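Local atomic coordinates of putative alcohol dehydrogenase (Sinorhizobium meliloti, PDB entry 4J6F), a protein that probably oxidises alcohols with a nicotinamide cofactor, as a member of the medium-chain dehydrogenase/reductase family. Residues Val210-Ala215 / Ser221-Leu226; Leu247-Gln252 / Lys347-Val352; Val37-His42 / Glu46-Ser51; Val78-Gly83 / Ile151-His156; Val64-Thr69 / Val134-Ser139. All blocks are in the same frame, centred on the assembly; numbering follows the deposited sequence.

Contact 1: Val210-Ala215 / Ser221-Leu226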
# COMPACT_ATOMS: atom_id res chain seq x y z
N VAL A 210 14.31 5.48 7.80
CA VAL A 210 13.17 4.67 8.20
C VAL A 210 12.74 5.00 9.63
O VAL A 210 13.57 4.97 10.55
CB VAL A 210 13.42 3.16 7.98
CG1 VAL A 210 14.70 2.69 8.65
CG2 VAL A 210 12.23 2.35 8.45
N LEU A 211 11.47 5.34 9.82
CA LEU A 211 10.92 5.51 11.16
C LEU A 211 10.32 4.17 11.62
O LEU A 211 9.47 3.58 10.92
CB LEU A 211 9.86 6.61 11.19
CG LEU A 211 9.27 7.03 12.54
CD1 LEU A 211 10.33 7.68 13.42
CD2 LEU A 211 8.10 7.99 12.35
N VAL A 212 10.79 3.69 12.78
CA VAL A 212 10.41 2.36 13.27
C VAL A 212 9.66 2.48 14.59
O VAL A 212 10.24 2.88 15.61
CB VAL A 212 11.65 1.47 13.51
CG1 VAL A 212 11.22 0.05 13.84
CG2 VAL A 212 12.57 1.47 12.30
N THR A 213 8.38 2.13 14.58
CA THR A 213 7.58 2.14 15.80
C THR A 213 7.67 0.78 16.48
O THR A 213 7.92 -0.22 15.81
CB THR A 213 6.11 2.40 15.51
OG1 THR A 213 5.58 1.27 14.82
CG2 THR A 213 5.93 3.65 14.67
N GLY A 214 7.46 0.75 17.79
CA GLY A 214 7.64 -0.48 18.58
C GLY A 214 9.08 -0.94 18.53
O GLY A 214 9.37 -2.13 18.48
N ALA A 215 9.99 0.02 18.55
CA ALA A 215 11.38 -0.23 18.21
C ALA A 215 12.10 -1.18 19.16
O ALA A 215 13.06 -1.82 18.75
CB ALA A 215 12.12 1.08 18.11
N SER A 221 13.43 -3.98 16.81
CA SER A 221 14.87 -4.02 17.00
C SER A 221 15.57 -4.55 15.77
O SER A 221 16.61 -4.04 15.38
CB SER A 221 15.22 -4.90 18.19
OG SER A 221 14.77 -4.28 19.37
N ALA A 222 14.98 -5.58 15.16
CA ALA A 222 15.61 -6.23 14.04
C ALA A 222 15.69 -5.23 12.91
O ALA A 222 16.73 -5.08 12.28
CB ALA A 222 14.82 -7.45 13.62
N ILE A 223 14.59 -4.53 12.67
CA ILE A 223 14.56 -3.59 11.59
C ILE A 223 15.62 -2.51 11.77
O ILE A 223 16.24 -2.12 10.79
CB ILE A 223 13.16 -3.00 11.41
CG1 ILE A 223 12.36 -3.95 10.55
CG2 ILE A 223 13.24 -1.65 10.70
CD1 ILE A 223 10.89 -3.74 10.68
N ILE A 224 15.83 -2.07 13.00
CA ILE A 224 16.90 -1.11 13.28
C ILE A 224 18.27 -1.64 12.84
O ILE A 224 19.03 -0.95 12.16
CB ILE A 224 16.90 -0.69 14.77
CG1 ILE A 224 15.59 0.04 15.07
CG2 ILE A 224 18.11 0.19 15.11
CD1 ILE A 224 15.37 0.36 16.53
N GLN A 225 18.56 -2.89 13.20
CA GLN A 225 19.80 -3.52 12.77
C GLN A 225 19.82 -3.74 11.26
O GLN A 225 20.79 -3.36 10.58
CB GLN A 225 20.05 -4.84 13.50
CG GLN A 225 20.35 -4.71 14.98
CD GLN A 225 21.11 -5.91 15.50
OE1 GLN A 225 22.35 -5.96 15.39
NE2 GLN A 225 20.39 -6.89 16.05
N LEU A 226 18.75 -4.31 10.72
CA LEU A 226 18.72 -4.58 9.29
C LEU A 226 18.81 -3.29 8.47
O LEU A 226 19.45 -3.27 7.43
CB LEU A 226 17.51 -5.41 8.91
CG LEU A 226 17.41 -6.79 9.56
CD1 LEU A 226 16.01 -7.32 9.35
CD2 LEU A 226 18.42 -7.78 9.01
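Val212 faces the helix with its two methyls, and the branch methyl of Ile223 packs against them: CG2 of Ile223 is 3.6 Å from Val212 CG2 and 4.1 Å from Val212 CG1, the two side chains crossing obliquely. Ile223 CG2 is there because it stands opposite the backbone N about the first torsion, while the longer CG1 arm (chi1 -84°) lies beside that N. Ile224 works from the next position along the helix and with its far end, CD1, which reaches back to the CB of Ala215 at 3.7 Å. These apolar touches fill the interior of a beta-alpha-beta unit made of strand 209-212, helix 218-229 and strand 233-238. The turn joining the first two elements is glycine-rich, as in the Rossmann-type cofactor domain of this family, where such a turn probably approaches the dinucleotide. The polar part lies at that turn. Ser221 OG lies 3.1 Å from Ala215 O and within bonding reach of Gly217 O as well, so its bond to Ala215 is not certain. Ala215 O is near Ser221 N, yet at an angle too poor for a bond. Thr213 OG1 is held by Asp280 and the backbone of Leu281.

Contact 2: Leu247-Gln252 / Lys347-Val352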
# COMPACT_ATOMS: atom_id res chain seq x y z
N LEU A 247 19.79 3.43 20.92
CA LEU A 247 21.08 3.94 20.46
C LEU A 247 22.14 2.82 20.39
O LEU A 247 22.95 2.75 19.46
CB LEU A 247 21.56 5.09 21.36
CG LEU A 247 20.77 6.40 21.28
CD1 LEU A 247 21.28 7.42 22.29
CD2 LEU A 247 20.76 7.01 19.87
N ASP A 248 22.10 1.92 21.36
CA ASP A 248 23.08 0.84 21.43
C ASP A 248 23.00 -0.13 20.27
O ASP A 248 24.00 -0.72 19.88
CB ASP A 248 22.95 0.08 22.75
CG ASP A 248 24.28 -0.39 23.29
OD1 ASP A 248 25.25 -0.45 22.51
OD2 ASP A 248 24.36 -0.67 24.50
N ILE A 249 21.81 -0.31 19.71
CA ILE A 249 21.67 -1.25 18.60
C ILE A 249 21.73 -0.58 17.23
O ILE A 249 21.55 -1.26 16.22
CB ILE A 249 20.43 -2.15 18.74
CG1 ILE A 249 19.14 -1.33 18.65
CG2 ILE A 249 20.49 -2.93 20.05
CD1 ILE A 249 17.89 -2.16 18.52
N GLY A 250 21.99 0.73 17.19
CA GLY A 250 22.31 1.45 15.95
C GLY A 250 21.34 2.52 15.47
O GLY A 250 21.49 3.03 14.37
N ALA A 251 20.34 2.87 16.29
CA ALA A 251 19.39 3.93 15.92
C ALA A 251 20.14 5.25 15.80
O ALA A 251 21.04 5.53 16.58
CB ALA A 251 18.28 4.06 16.94
N GLN A 252 19.75 6.05 14.82
CA GLN A 252 20.36 7.36 14.62
C GLN A 252 19.92 8.32 15.71
O GLN A 252 20.73 8.98 16.32
CB GLN A 252 20.00 7.91 13.23
CG GLN A 252 20.55 9.29 12.91
CD GLN A 252 22.07 9.38 13.03
OE1 GLN A 252 22.79 8.39 12.85
NE2 GLN A 252 22.55 10.57 13.32
N LYS A 347 26.99 -8.47 10.41
CA LYS A 347 26.42 -7.16 10.11
C LYS A 347 25.25 -6.87 11.04
O LYS A 347 24.85 -5.73 11.20
CB LYS A 347 25.99 -7.03 8.64
CG LYS A 347 27.11 -7.24 7.63
CD LYS A 347 26.84 -6.54 6.30
CE LYS A 347 28.13 -6.44 5.49
NZ LYS A 347 28.02 -5.62 4.24
N ILE A 348 24.69 -7.92 11.65
CA ILE A 348 23.75 -7.78 12.77
C ILE A 348 24.26 -8.61 13.96
O ILE A 348 25.11 -9.48 13.78
CB ILE A 348 22.31 -8.21 12.42
CG1 ILE A 348 22.28 -9.66 11.93
CG2 ILE A 348 21.71 -7.23 11.42
CD1 ILE A 348 20.91 -10.19 11.56
N ARG A 349 23.75 -8.33 15.16
CA ARG A 349 24.18 -9.05 16.36
C ARG A 349 23.01 -9.56 17.24
O ARG A 349 21.92 -8.98 17.23
CB ARG A 349 25.19 -8.21 17.17
CG ARG A 349 24.67 -6.90 17.72
CD ARG A 349 25.73 -6.18 18.54
NE ARG A 349 25.24 -4.94 19.14
CZ ARG A 349 24.71 -4.85 20.37
NH1 ARG A 349 24.59 -5.94 21.12
NH2 ARG A 349 24.29 -3.68 20.85
N PRO A 350 23.24 -10.65 17.99
CA PRO A 350 22.12 -11.20 18.77
C PRO A 350 21.76 -10.30 19.95
O PRO A 350 22.64 -9.73 20.58
CB PRO A 350 22.67 -12.53 19.27
CG PRO A 350 24.14 -12.29 19.40
CD PRO A 350 24.50 -11.36 18.27
N LEU A 351 20.48 -10.19 20.24
CA LEU A 351 20.02 -9.40 21.37
C LEU A 351 19.33 -10.29 22.39
O LEU A 351 18.13 -10.56 22.30
CB LEU A 351 19.08 -8.30 20.88
CG LEU A 351 19.67 -7.43 19.77
CD1 LEU A 351 18.62 -6.54 19.14
CD2 LEU A 351 20.84 -6.61 20.32
N VAL A 352 20.08 -10.79 23.37
CA VAL A 352 19.46 -11.69 24.33
C VAL A 352 18.89 -10.90 25.51
O VAL A 352 19.64 -10.35 26.31
CB VAL A 352 20.41 -12.80 24.79
CG1 VAL A 352 19.72 -13.69 25.81
CG2 VAL A 352 20.84 -13.64 23.59
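Arg349 NH2 bonds to the carbonyl O of Asp248, which is in the last turn of helix 243-248, at 3.1 Å and with an N-H...O angle of 153°. The oxygen lies practically in the guanidinium plane, at its edge, but the nitrogen comes to the carbonyl from above its plane and not along a lone pair. The same NH2 faces the carboxylate of Asp248: OD1 is 3.8 Å from it, a long salt bridge, and the two flat groups are turned 63° apart. One nitrogen answers both the main chain and the side chain of a single residue. The arm that brings it there is extended from CG to NE. Next comes Ile249, whose CG2 is 4.0 Å from Arg349 NH2 and obliquely placed to the guanidinium. That methyl also packs on Leu351, at 3.7 Å from its CD2, the side chains crossing at about a right angle. Gly250, the next residue, with positive phi, ends the helix in a Schellman motif. Helix 218-229 packs against both segments: Ile249 and Leu351 touch Ser221, Gln225 accepts from Arg349 N, and Arg228 bonds to Gly250 O, while Leu351 pairs by its backbone with Lys376, the first residue of strand 376-380.

Contact 3: Val37-His42 / Glu46-Ser51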
# COMPACT_ATOMS: atom_id res chain seq x y z
N VAL A 37 6.08 -28.29 25.95
CA VAL A 37 4.97 -27.44 26.32
C VAL A 37 3.96 -27.51 25.19
O VAL A 37 4.28 -27.18 24.05
CB VAL A 37 5.42 -26.00 26.59
CG1 VAL A 37 4.22 -25.07 26.67
CG2 VAL A 37 6.25 -25.94 27.87
N LEU A 38 2.77 -27.99 25.53
CA LEU A 38 1.69 -28.24 24.57
C LEU A 38 0.64 -27.15 24.60
O LEU A 38 0.15 -26.77 25.67
CB LEU A 38 1.01 -29.57 24.87
CG LEU A 38 1.81 -30.88 24.76
CD1 LEU A 38 0.92 -32.06 25.14
CD2 LEU A 38 2.37 -31.07 23.35
N LEU A 39 0.29 -26.65 23.41
CA LEU A 39 -0.88 -25.80 23.24
C LEU A 39 -2.09 -26.69 22.95
O LEU A 39 -2.09 -27.44 21.98
CB LEU A 39 -0.65 -24.82 22.10
CG LEU A 39 -1.84 -23.95 21.72
CD1 LEU A 39 -2.09 -22.93 22.82
CD2 LEU A 39 -1.59 -23.25 20.39
N THR A 40 -3.12 -26.58 23.78
CA THR A 40 -4.23 -27.55 23.80
C THR A 40 -5.56 -27.00 23.28
O THR A 40 -6.55 -27.73 23.20
CB THR A 40 -4.45 -28.11 25.22
OG1 THR A 40 -4.88 -27.05 26.08
CG2 THR A 40 -3.16 -28.70 25.77
N GLY A 41 -5.58 -25.72 22.93
CA GLY A 41 -6.77 -25.07 22.39
C GLY A 41 -6.52 -23.59 22.57
O GLY A 41 -5.51 -23.21 23.19
N HIS A 42 -7.41 -22.74 22.04
CA HIS A 42 -7.29 -21.29 22.22
C HIS A 42 -7.72 -20.83 23.62
O HIS A 42 -8.54 -21.49 24.28
CB HIS A 42 -8.06 -20.52 21.15
CG HIS A 42 -7.56 -20.75 19.76
ND1 HIS A 42 -6.36 -20.24 19.30
CD2 HIS A 42 -8.11 -21.42 18.72
CE1 HIS A 42 -6.19 -20.60 18.04
NE2 HIS A 42 -7.24 -21.32 17.66
N GLU A 46 -3.41 -21.07 30.74
CA GLU A 46 -3.78 -22.40 31.22
C GLU A 46 -3.95 -23.42 30.07
O GLU A 46 -3.92 -24.63 30.32
CB GLU A 46 -5.00 -22.36 32.15
CG GLU A 46 -6.37 -22.24 31.47
CD GLU A 46 -6.74 -20.83 31.01
OE1 GLU A 46 -7.75 -20.72 30.27
OE2 GLU A 46 -6.05 -19.83 31.37
N LYS A 47 -4.09 -22.92 28.84
CA LYS A 47 -4.08 -23.76 27.64
C LYS A 47 -2.67 -24.28 27.26
O LYS A 47 -2.54 -25.15 26.40
CB LYS A 47 -4.70 -23.03 26.44
CG LYS A 47 -6.16 -22.60 26.61
CD LYS A 47 -7.12 -23.78 26.77
CE LYS A 47 -8.52 -23.31 27.16
NZ LYS A 47 -9.58 -24.33 26.94
N LEU A 48 -1.63 -23.77 27.92
CA LEU A 48 -0.27 -24.30 27.71
C LEU A 48 0.09 -25.29 28.81
O LEU A 48 0.37 -24.89 29.93
CB LEU A 48 0.78 -23.19 27.67
CG LEU A 48 0.67 -22.09 26.61
CD1 LEU A 48 1.49 -20.89 27.05
CD2 LEU A 48 1.06 -22.56 25.21
N VAL A 49 0.12 -26.58 28.47
CA VAL A 49 0.44 -27.63 29.45
C VAL A 49 1.85 -28.19 29.27
O VAL A 49 2.21 -28.66 28.18
CB VAL A 49 -0.59 -28.78 29.38
CG1 VAL A 49 -0.33 -29.79 30.50
CG2 VAL A 49 -2.00 -28.24 29.48
N TYR A 50 2.63 -28.14 30.35
CA TYR A 50 3.96 -28.74 30.38
C TYR A 50 3.80 -30.24 30.53
O TYR A 50 3.28 -30.70 31.55
CB TYR A 50 4.72 -28.19 31.58
CG TYR A 50 6.16 -28.62 31.70
CD1 TYR A 50 7.12 -28.19 30.78
CD2 TYR A 50 6.58 -29.42 32.76
CE1 TYR A 50 8.45 -28.57 30.90
CE2 TYR A 50 7.91 -29.81 32.89
CZ TYR A 50 8.85 -29.38 31.96
OH TYR A 50 10.18 -29.77 32.08
N SER A 51 4.21 -31.00 29.52
CA SER A 51 4.02 -32.47 29.56
C SER A 51 5.32 -33.23 29.58
O SER A 51 6.31 -32.80 28.99
CB SER A 51 3.16 -32.95 28.41
OG SER A 51 2.01 -32.14 28.31
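Tyr50 presents the edge of its ring to Val37: CG2 of the valine lies in the ring plane, 3.8 Å from CD1, with the two side chains at about a right angle. Beside them on the same side of the sheet, Val37 CG1 meets Leu48 CB, and Leu48 CD2 meets Leu39 CD1 at 4.0 Å. Phe361 of helix 361-370 packs on Val37 and Leu48, and Arg81 of helix 75-82 on Leu39 and Leu48. On the other side stand Leu38 and Val49, with Leu38 CD1 3.4 Å from Ser51 OG. The backbones are joined by a pair of bonds, Leu38 N to Val49 O and Val49 N to Leu38 O, both 2.8 Å. Near the turn, Lys47 O is gripped twice, by Thr40 N and by Thr40 OG1, each at 3.0 Å; chi1 of 65° folds the hydroxyl back over its own main chain to reach it. Bent at its second torsion, the alkyl chain of Lys47 then runs along the carbonyls of Gly41 and His42, with CE 3.4 Å from His42 O. The imidazole of His42 turns the other way, to Arg81 O. Strands 33-39 and 48-51 form an antiparallel beta hairpin, at one side of a three-stranded sheet near the N-terminus.

Contact 4: Val78-Gly83 / Ile151-His156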
# COMPACT_ATOMS: atom_id res chain seq x y z
N VAL A 78 1.83 -15.98 21.04
CA VAL A 78 0.77 -15.45 21.88
C VAL A 78 -0.50 -15.33 21.06
O VAL A 78 -1.54 -15.88 21.44
CB VAL A 78 1.18 -14.07 22.46
CG1 VAL A 78 0.02 -13.40 23.17
CG2 VAL A 78 2.33 -14.22 23.43
N TRP A 79 -0.43 -14.64 19.93
CA TRP A 79 -1.62 -14.45 19.11
C TRP A 79 -2.24 -15.74 18.60
O TRP A 79 -3.47 -15.85 18.55
CB TRP A 79 -1.36 -13.46 17.98
CG TRP A 79 -1.18 -12.05 18.49
CD1 TRP A 79 -1.83 -11.44 19.56
CD2 TRP A 79 -0.31 -11.07 17.95
NE1 TRP A 79 -1.40 -10.15 19.71
CE2 TRP A 79 -0.46 -9.89 18.73
CE3 TRP A 79 0.59 -11.06 16.89
CZ2 TRP A 79 0.25 -8.72 18.47
CZ3 TRP A 79 1.31 -9.89 16.63
CH2 TRP A 79 1.13 -8.74 17.41
N VAL A 80 -1.43 -16.74 18.24
CA VAL A 80 -1.99 -18.02 17.84
C VAL A 80 -2.74 -18.64 19.01
O VAL A 80 -3.84 -19.15 18.84
CB VAL A 80 -0.91 -18.98 17.29
CG1 VAL A 80 -1.43 -20.41 17.23
CG2 VAL A 80 -0.45 -18.54 15.92
N ARG A 81 -2.17 -18.58 20.21
CA ARG A 81 -2.80 -19.17 21.38
C ARG A 81 -4.11 -18.47 21.68
O ARG A 81 -5.11 -19.13 21.92
CB ARG A 81 -1.87 -19.09 22.58
CG ARG A 81 -2.34 -19.82 23.83
CD ARG A 81 -1.55 -19.33 25.03
NE ARG A 81 -2.11 -18.05 25.46
CZ ARG A 81 -1.40 -17.00 25.87
NH1 ARG A 81 -0.08 -17.05 25.93
NH2 ARG A 81 -2.02 -15.89 26.23
N GLU A 82 -4.10 -17.14 21.66
CA GLU A 82 -5.33 -16.37 21.90
C GLU A 82 -6.35 -16.47 20.76
O GLU A 82 -7.53 -16.26 20.98
CB GLU A 82 -5.01 -14.90 22.16
CG GLU A 82 -4.03 -14.72 23.30
CD GLU A 82 -3.74 -13.27 23.63
OE1 GLU A 82 -3.45 -12.49 22.71
OE2 GLU A 82 -3.78 -12.92 24.84
N GLY A 83 -5.89 -16.82 19.55
CA GLY A 83 -6.75 -16.83 18.36
C GLY A 83 -7.05 -15.39 17.96
O GLY A 83 -8.13 -15.06 17.46
N ILE A 151 2.36 -19.72 2.36
CA ILE A 151 3.27 -19.99 3.46
C ILE A 151 2.56 -20.48 4.72
O ILE A 151 1.38 -20.18 4.95
CB ILE A 151 4.10 -18.77 3.86
CG1 ILE A 151 3.20 -17.56 4.08
CG2 ILE A 151 5.18 -18.50 2.82
CD1 ILE A 151 3.89 -16.39 4.72
N ASP A 152 3.31 -21.24 5.52
CA ASP A 152 2.93 -21.67 6.85
C ASP A 152 4.23 -21.63 7.66
O ASP A 152 5.28 -21.20 7.14
CB ASP A 152 2.37 -23.09 6.77
CG ASP A 152 1.41 -23.41 7.91
OD1 ASP A 152 1.46 -22.73 8.97
OD2 ASP A 152 0.63 -24.38 7.74
N TYR A 153 4.19 -22.03 8.93
CA TYR A 153 5.43 -22.14 9.72
C TYR A 153 5.43 -23.20 10.79
O TYR A 153 4.38 -23.59 11.30
CB TYR A 153 5.85 -20.80 10.33
CG TYR A 153 5.00 -20.31 11.47
CD1 TYR A 153 5.20 -20.76 12.77
CD2 TYR A 153 4.00 -19.36 11.27
CE1 TYR A 153 4.42 -20.29 13.83
CE2 TYR A 153 3.21 -18.89 12.32
CZ TYR A 153 3.43 -19.35 13.60
OH TYR A 153 2.66 -18.87 14.64
N MSE A 154 6.63 -23.64 11.14
CA MSE A 154 6.84 -24.60 12.22
C MSE A 154 6.52 -23.95 13.53
O MSE A 154 7.03 -22.88 13.85
CB MSE A 154 8.29 -25.05 12.16
CG MSE A 154 8.59 -25.23 10.69
SE MSE A 154 9.76 -26.76 10.37
CE MSE A 154 10.69 -26.03 8.81
N GLY A 155 5.67 -24.62 14.30
CA GLY A 155 5.10 -24.04 15.50
C GLY A 155 3.64 -23.67 15.24
O GLY A 155 2.89 -23.39 16.18
N HIS A 156 3.24 -23.64 13.97
CA HIS A 156 1.83 -23.49 13.63
C HIS A 156 1.26 -24.66 12.82
O HIS A 156 0.35 -25.33 13.27
CB HIS A 156 1.57 -22.18 12.90
CG HIS A 156 0.14 -21.99 12.50
ND1 HIS A 156 -0.34 -22.37 11.27
CD2 HIS A 156 -0.92 -21.48 13.17
CE1 HIS A 156 -1.63 -22.11 11.20
NE2 HIS A 156 -2.00 -21.57 12.34
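Val80 and Tyr153 run past each other in opposite directions, and the touch falls between the valine CG2 and the phenol oxygen, 3.4 Å from Tyr153 OH. The same methyl is 4.1 Å from His156 CD2, oblique to the imidazole. A single branch of Val80 therefore meets both the phenol oxygen and the imidazole; about its first torsion, that branch stands opposite the carbonyl carbon and beside N. Tyr153 and His156 are packed together: CB of the histidine sits over one face of the phenol ring, displaced from the ring centre. The rotation of the His156 ring is fixed by Asp152, whose OD1 offers its syn lone pair to ND1 at 2.9 Å. The same oxygen takes Tyr153 N at 2.8 Å from the anti side, out of the carboxylate plane, and OD2 is bonded to Thr103. One carboxylate so fixes the loop and the imidazole together, while Tyr153 OH has its polar partner in Thr76 OG1. Helix 75-82 is joined to the short strand 152-153 and the turn after it in the GroES-like domain; a glycerol, probably from the crystallisation liquor, lies about 3 Å from the Tyr153 side chain and may mark a pocket there.

Contact 5: Val64-Thr69 / Val134-Ser139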
# COMPACT_ATOMS: atom_id res chain seq x y z
N VAL A 64 15.43 -34.28 9.21
CA VAL A 64 16.32 -34.56 10.33
C VAL A 64 15.55 -34.50 11.65
O VAL A 64 14.41 -33.98 11.70
CB VAL A 64 17.50 -33.57 10.42
CG1 VAL A 64 18.52 -33.84 9.34
CG2 VAL A 64 17.02 -32.13 10.36
N LEU A 65 16.17 -35.02 12.71
CA LEU A 65 15.67 -34.83 14.07
C LEU A 65 16.71 -34.11 14.91
O LEU A 65 17.83 -34.59 15.02
CB LEU A 65 15.35 -36.17 14.71
CG LEU A 65 14.88 -36.14 16.16
CD1 LEU A 65 13.40 -35.82 16.20
CD2 LEU A 65 15.17 -37.48 16.83
N ILE A 66 16.35 -32.97 15.49
CA ILE A 66 17.33 -32.22 16.30
C ILE A 66 17.02 -32.28 17.78
O ILE A 66 15.87 -32.40 18.18
CB ILE A 66 17.48 -30.75 15.88
CG1 ILE A 66 16.15 -29.99 16.04
CG2 ILE A 66 18.01 -30.63 14.46
CD1 ILE A 66 16.28 -28.51 15.75
N LYS A 67 18.07 -32.20 18.59
CA LYS A 67 17.90 -32.02 20.02
C LYS A 67 17.93 -30.51 20.29
O LYS A 67 18.97 -29.86 20.15
CB LYS A 67 19.00 -32.75 20.78
CG LYS A 67 19.06 -32.35 22.24
CD LYS A 67 19.41 -33.49 23.18
CE LYS A 67 19.04 -33.10 24.60
NZ LYS A 67 20.02 -33.70 25.53
N VAL A 68 16.77 -29.96 20.67
CA VAL A 68 16.63 -28.51 20.83
C VAL A 68 17.47 -28.00 21.98
O VAL A 68 17.43 -28.53 23.07
CB VAL A 68 15.18 -28.08 21.09
CG1 VAL A 68 15.04 -26.58 20.88
CG2 VAL A 68 14.21 -28.84 20.20
N THR A 69 18.24 -26.95 21.72
CA THR A 69 19.08 -26.40 22.77
C THR A 69 18.59 -25.03 23.19
O THR A 69 18.82 -24.63 24.34
CB THR A 69 20.54 -26.37 22.35
OG1 THR A 69 20.63 -25.76 21.05
CG2 THR A 69 21.11 -27.80 22.30
N VAL A 134 22.52 -26.67 14.16
CA VAL A 134 21.68 -26.01 13.17
C VAL A 134 20.73 -24.95 13.72
O VAL A 134 20.19 -25.06 14.83
CB VAL A 134 20.87 -27.01 12.32
CG1 VAL A 134 21.81 -27.90 11.52
CG2 VAL A 134 19.92 -27.84 13.18
N MSE A 135 20.56 -23.91 12.92
CA MSE A 135 19.51 -22.93 13.10
C MSE A 135 18.41 -23.32 12.16
O MSE A 135 18.63 -23.43 10.96
CB MSE A 135 20.09 -21.60 12.68
CG MSE A 135 19.16 -20.46 13.07
SE MSE A 135 19.81 -18.87 12.14
CE MSE A 135 18.09 -18.24 11.41
N VAL A 136 17.22 -23.54 12.71
CA VAL A 136 16.04 -23.90 11.93
C VAL A 136 15.45 -22.70 11.19
O VAL A 136 15.22 -21.65 11.79
CB VAL A 136 14.95 -24.48 12.85
CG1 VAL A 136 13.63 -24.62 12.11
CG2 VAL A 136 15.39 -25.81 13.42
N ASP A 137 15.19 -22.87 9.89
CA ASP A 137 14.35 -21.92 9.17
C ASP A 137 12.91 -22.36 9.41
O ASP A 137 12.50 -23.42 8.94
CB ASP A 137 14.67 -21.93 7.68
CG ASP A 137 13.68 -21.12 6.86
OD1 ASP A 137 12.72 -20.54 7.42
OD2 ASP A 137 13.85 -21.08 5.62
N PHE A 138 12.15 -21.57 10.14
CA PHE A 138 10.81 -21.97 10.55
C PHE A 138 9.79 -22.04 9.39
O PHE A 138 8.68 -22.56 9.57
CB PHE A 138 10.30 -21.09 11.72
CG PHE A 138 9.79 -19.72 11.31
CD1 PHE A 138 10.56 -18.87 10.50
CD2 PHE A 138 8.55 -19.27 11.75
CE1 PHE A 138 10.09 -17.61 10.14
CE2 PHE A 138 8.07 -18.00 11.39
CZ PHE A 138 8.85 -17.16 10.59
N SER A 139 10.17 -21.55 8.20
CA SER A 139 9.22 -21.41 7.08
C SER A 139 8.77 -22.72 6.48
O SER A 139 9.58 -23.60 6.23
CB SER A 139 9.82 -20.58 5.97
OG SER A 139 10.28 -19.35 6.46
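In the interior of the curled sheet of the GroES-like domain, Ile66 of strand 63-72 meets Val134 and Val136 of strand 133-140. The two strands are not paired with each other; each pairs antiparallel with strand 113-121, and the isoleucine links them. Its branch methyl, CG2, touches Val134 CG2 at 3.6 Å, and the end of its long arm, CD1, touches Val136 CG2 at 3.7 Å. With chi1 at 61°, CG1 lies between N and the carbonyl carbon and carries CD1 to Val136, while CG2, opposite that carbon, is turned to Val134. Both valines point the same way, being two residues apart on their strand; the intervening Met135, a selenomethionine, turns to the opposite side and packs on Cys189. Leu168 of strand 165-169 covers Ile66 and Val136 together, and Met166 adds to the cover over Ile66. Past the valines the strand breaks into an Asx turn: Asp137 OD1 takes Ser139 N at 2.9 Å, from above the carboxylate plane, and Ser139 OG on its syn lone pair, also at 2.9 Å. The contact thus joins two strands of the GroES-like domain through side chains alone.

Overall arrangement
Contacts 1, 4 and 5 are buried, whereas contacts 2 and 3 reach the surface and carry the clear hydrogen bonds between segments: a guanidinium on a helix end in contact 2, paired backbones in contact 3. Contacts 1 and 5 rest on branched aliphatic side chains, while contact 4 sets a valine against a tyrosine and a histidine. Contacts 1 and 2 meet through helix 218-229; both lie at the Rossmann-type domain, which probably binds the cofactor. Contacts 4 and 5 lie in the GroES-like domain and meet at neighbouring strands 133-140 and 152-153, and contact 3 meets contact 4 at helix 75-82. Contacts 1 and 3 lie on opposite sides of the chain's centre, their centres about 32 Å apart.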